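Local coordinates for protein DNA replication factor Cdt1 (Mus musculus, PDB 3A4C) that acts as a DNA replication licensing factor, working with CDC6 and the origin recognition complex to load the MCM complex onto DNA in G1, at residues 18-29 and 39-47. Numbering follows the deposited sequence.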
# COMPACT_ATOMS: atom_id res chain seq x y z
N LEU A 18 1.31 -5.00 -4.78
CA LEU A 18 1.95 -4.25 -3.71
C LEU A 18 1.33 -4.54 -2.34
O LEU A 18 2.03 -4.56 -1.33
CB LEU A 18 1.91 -2.75 -4.00
CG LEU A 18 3.19 -2.09 -4.54
CD1 LEU A 18 4.15 -3.07 -5.18
CD2 LEU A 18 2.89 -0.91 -5.49
N ALA A 19 0.03 -4.77 -2.31
CA ALA A 19 -0.63 -5.10 -1.06
C ALA A 19 -0.11 -6.42 -0.50
O ALA A 19 0.02 -6.58 0.71
CB ALA A 19 -2.13 -5.16 -1.24
N ARG A 20 0.16 -7.37 -1.38
CA ARG A 20 0.70 -8.64 -0.94
C ARG A 20 2.12 -8.48 -0.45
O ARG A 20 2.49 -9.07 0.56
CB ARG A 20 0.64 -9.70 -2.05
CG ARG A 20 1.06 -11.09 -1.54
CD ARG A 20 0.68 -12.19 -2.52
NE ARG A 20 -0.67 -11.97 -3.04
CZ ARG A 20 -1.78 -12.41 -2.47
NH1 ARG A 20 -1.72 -13.13 -1.35
NH2 ARG A 20 -2.96 -12.14 -3.02
N VAL A 21 2.91 -7.68 -1.16
CA VAL A 21 4.28 -7.40 -0.73
C VAL A 21 4.23 -6.75 0.65
O VAL A 21 4.97 -7.12 1.56
CB VAL A 21 5.03 -6.47 -1.71
CG1 VAL A 21 6.40 -6.08 -1.14
CG2 VAL A 21 5.21 -7.15 -3.06
N LEU A 22 3.36 -5.76 0.81
CA LEU A 22 3.19 -5.12 2.12
C LEU A 22 2.84 -6.14 3.21
O LEU A 22 3.43 -6.14 4.30
CB LEU A 22 2.07 -4.08 2.03
CG LEU A 22 1.75 -3.36 3.34
CD1 LEU A 22 3.01 -2.71 3.87
CD2 LEU A 22 0.66 -2.31 3.12
N ARG A 23 1.86 -7.00 2.94
CA ARG A 23 1.46 -7.96 3.96
C ARG A 23 2.62 -8.88 4.33
O ARG A 23 2.83 -9.19 5.50
CB ARG A 23 0.25 -8.79 3.52
CG ARG A 23 -0.38 -9.49 4.72
CD ARG A 23 -0.84 -10.88 4.39
NE ARG A 23 0.02 -11.54 3.41
CZ ARG A 23 -0.22 -12.74 2.92
NH1 ARG A 23 -1.29 -13.42 3.33
NH2 ARG A 23 0.59 -13.28 2.01
N ASN A 24 3.38 -9.32 3.34
CA ASN A 24 4.52 -10.18 3.60
C ASN A 24 5.62 -9.52 4.43
O ASN A 24 6.25 -10.18 5.26
CB ASN A 24 5.09 -10.73 2.30
CG ASN A 24 4.34 -11.96 1.83
OD1 ASN A 24 4.87 -12.78 1.08
ND2 ASN A 24 3.11 -12.10 2.29
N VAL A 25 5.84 -8.23 4.21
CA VAL A 25 6.78 -7.48 5.03
C VAL A 25 6.34 -7.50 6.49
O VAL A 25 7.15 -7.70 7.40
CB VAL A 25 6.92 -6.02 4.54
CG1 VAL A 25 7.57 -5.14 5.62
CG2 VAL A 25 7.73 -5.99 3.25
N PHE A 26 5.04 -7.30 6.72
CA PHE A 26 4.53 -7.31 8.08
C PHE A 26 4.47 -8.71 8.69
O PHE A 26 4.64 -8.86 9.89
CB PHE A 26 3.19 -6.59 8.18
CG PHE A 26 3.33 -5.11 8.38
CD1 PHE A 26 3.57 -4.27 7.31
CD2 PHE A 26 3.29 -4.57 9.66
CE1 PHE A 26 3.73 -2.91 7.50
CE2 PHE A 26 3.44 -3.20 9.86
CZ PHE A 26 3.66 -2.37 8.78
N VAL A 27 4.24 -9.72 7.87
CA VAL A 27 4.26 -11.10 8.36
C VAL A 27 5.64 -11.46 8.92
O VAL A 27 5.75 -12.19 9.90
CB VAL A 27 3.83 -12.10 7.28
CG1 VAL A 27 4.30 -13.51 7.63
CG2 VAL A 27 2.32 -12.06 7.12
N SER A 28 6.67 -10.92 8.29
CA SER A 28 8.04 -11.20 8.69
C SER A 28 8.51 -10.29 9.83
O SER A 28 9.61 -10.46 10.35
CB SER A 28 8.98 -11.03 7.49
OG SER A 28 10.33 -11.21 7.88
N GLU A 29 7.68 -9.32 10.20
CA GLU A 29 8.06 -8.38 11.24
C GLU A 29 7.31 -8.68 12.54
O GLU A 29 6.09 -8.81 12.54
CB GLU A 29 7.77 -6.94 10.79
CG GLU A 29 7.99 -5.89 11.88
CD GLU A 29 9.38 -5.95 12.45
OE1 GLU A 29 9.51 -6.30 13.64
OE2 GLU A 29 10.35 -5.68 11.70
N VAL A 39 9.15 0.76 5.80
CA VAL A 39 8.24 -0.07 5.02
C VAL A 39 8.57 0.07 3.54
O VAL A 39 8.63 -0.92 2.82
CB VAL A 39 6.77 0.33 5.24
CG1 VAL A 39 5.87 -0.40 4.25
CG2 VAL A 39 6.34 0.04 6.68
N CYS A 40 8.79 1.30 3.10
CA CYS A 40 9.05 1.53 1.68
C CYS A 40 10.36 0.88 1.26
O CYS A 40 10.46 0.33 0.17
CB CYS A 40 9.09 3.03 1.36
SG CYS A 40 7.45 3.78 1.37
N ALA A 41 11.37 0.98 2.12
CA ALA A 41 12.66 0.35 1.85
C ALA A 41 12.51 -1.17 1.75
O ALA A 41 13.08 -1.81 0.87
CB ALA A 41 13.67 0.72 2.92
N ARG A 42 11.73 -1.74 2.66
CA ARG A 42 11.53 -3.18 2.63
C ARG A 42 10.69 -3.62 1.43
O ARG A 42 10.94 -4.68 0.84
CB ARG A 42 10.88 -3.64 3.94
CG ARG A 42 11.82 -3.53 5.10
CD ARG A 42 11.25 -4.12 6.37
NE ARG A 42 12.06 -3.73 7.51
CZ ARG A 42 11.84 -4.11 8.76
NH1 ARG A 42 10.83 -4.92 9.04
NH2 ARG A 42 12.62 -3.67 9.74
N MET A 43 9.71 -2.81 1.06
CA MET A 43 8.86 -3.16 -0.07
C MET A 43 9.62 -3.11 -1.39
O MET A 43 9.53 -4.02 -2.19
CB MET A 43 7.63 -2.25 -0.12
CG MET A 43 6.60 -2.60 0.95
SD MET A 43 5.13 -1.59 0.80
CE MET A 43 4.34 -2.36 -0.63
N VAL A 44 10.37 -2.04 -1.61
CA VAL A 44 11.13 -1.97 -2.85
C VAL A 44 12.15 -3.11 -2.92
O VAL A 44 12.40 -3.65 -3.99
CB VAL A 44 11.81 -0.61 -3.05
CG1 VAL A 44 10.75 0.49 -3.18
CG2 VAL A 44 12.78 -0.31 -1.92
N ASP A 45 12.71 -3.49 -1.78
CA ASP A 45 13.72 -4.56 -1.76
C ASP A 45 13.12 -5.96 -1.85
O ASP A 45 13.85 -6.93 -2.02
CB ASP A 45 14.53 -4.49 -0.48
CG ASP A 45 15.51 -3.36 -0.45
OD1 ASP A 45 15.59 -2.59 -1.43
OD2 ASP A 45 16.23 -3.27 0.56
N SER A 46 11.81 -6.07 -1.71
CA SER A 46 11.15 -7.37 -1.60
C SER A 46 10.61 -7.90 -2.93
O SER A 46 10.13 -9.03 -3.01
CB SER A 46 10.00 -7.31 -0.59
OG SER A 46 10.50 -7.32 0.73
N CYS A 47 10.68 -7.08 -3.96
CA CYS A 47 10.14 -7.49 -5.25
C CYS A 47 10.94 -6.81 -6.35
O CYS A 47 11.84 -6.02 -6.07
CB CYS A 47 8.64 -7.17 -5.34
SG CYS A 47 8.27 -5.42 -5.26
O HOH W 1 9.74 -7.04 7.36
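Met43 plugs the surface of helix 18-27 as a knob in a hole made by Leu18, Val21, Leu22 and Val25. Its CG, anti to its own carbonyl carbon (chi1 -75°), lies against Val21 CG1 and Val25 CG2, and a bend at chi3 then brings Met43 CE to the backbone of helix 18-27, 3.3 Å from Leu18 O. The same methyl, Met43 CE, is 3.9 Å from Leu22 CB. The sulfur, Met43 SD, passes Leu22 CD1 at 3.9 Å.

Val25 is the counterpart on the other helix, and both its methyls touch Arg42. Val25 CG1 lies 3.9 Å from Arg42 CD, while CG2 meets Arg42 CB and also approaches Ser46 OG, whose hydroxyl is turned back to donate to Arg42 O. Past Val25 the arginine chain runs extended from CG to NE and delivers its guanidinium to Glu29. Arg42 NH1 donates to Glu29 OE2 at 2.8 Å with an N-H...O angle of 179°, a salt bridge in which OE2 lies in the guanidinium plane and accepts on its anti lone pair, with the carboxylate turned out of that plane. The same NH1 donates to a water that in turn donates to Val25 O, so two bonds hold that end of Arg42, while Glu29 OE1 accepts from Lys31 N.

Val21 meets residues 46-47, its CG1 3.8 Å from Ser46 CB and its CG2 against Cys47. Toward the interior, Val39 sets CG1 on Leu22 CD1 at 3.7 Å, and its CG2 approaches Phe26 CE1 obliquely.

The axes of 18-27 and 39-45 approach to 9.5 Å at 114°, packing together within the winged helix fold of this C-terminal domain. Helix 53-66 adds Leu60 against Met43 and Val39, strand 33-35 lays Leu34 on Val25 and Arg42, and strand 79-84 brings Val82 and Leu84 to Phe26.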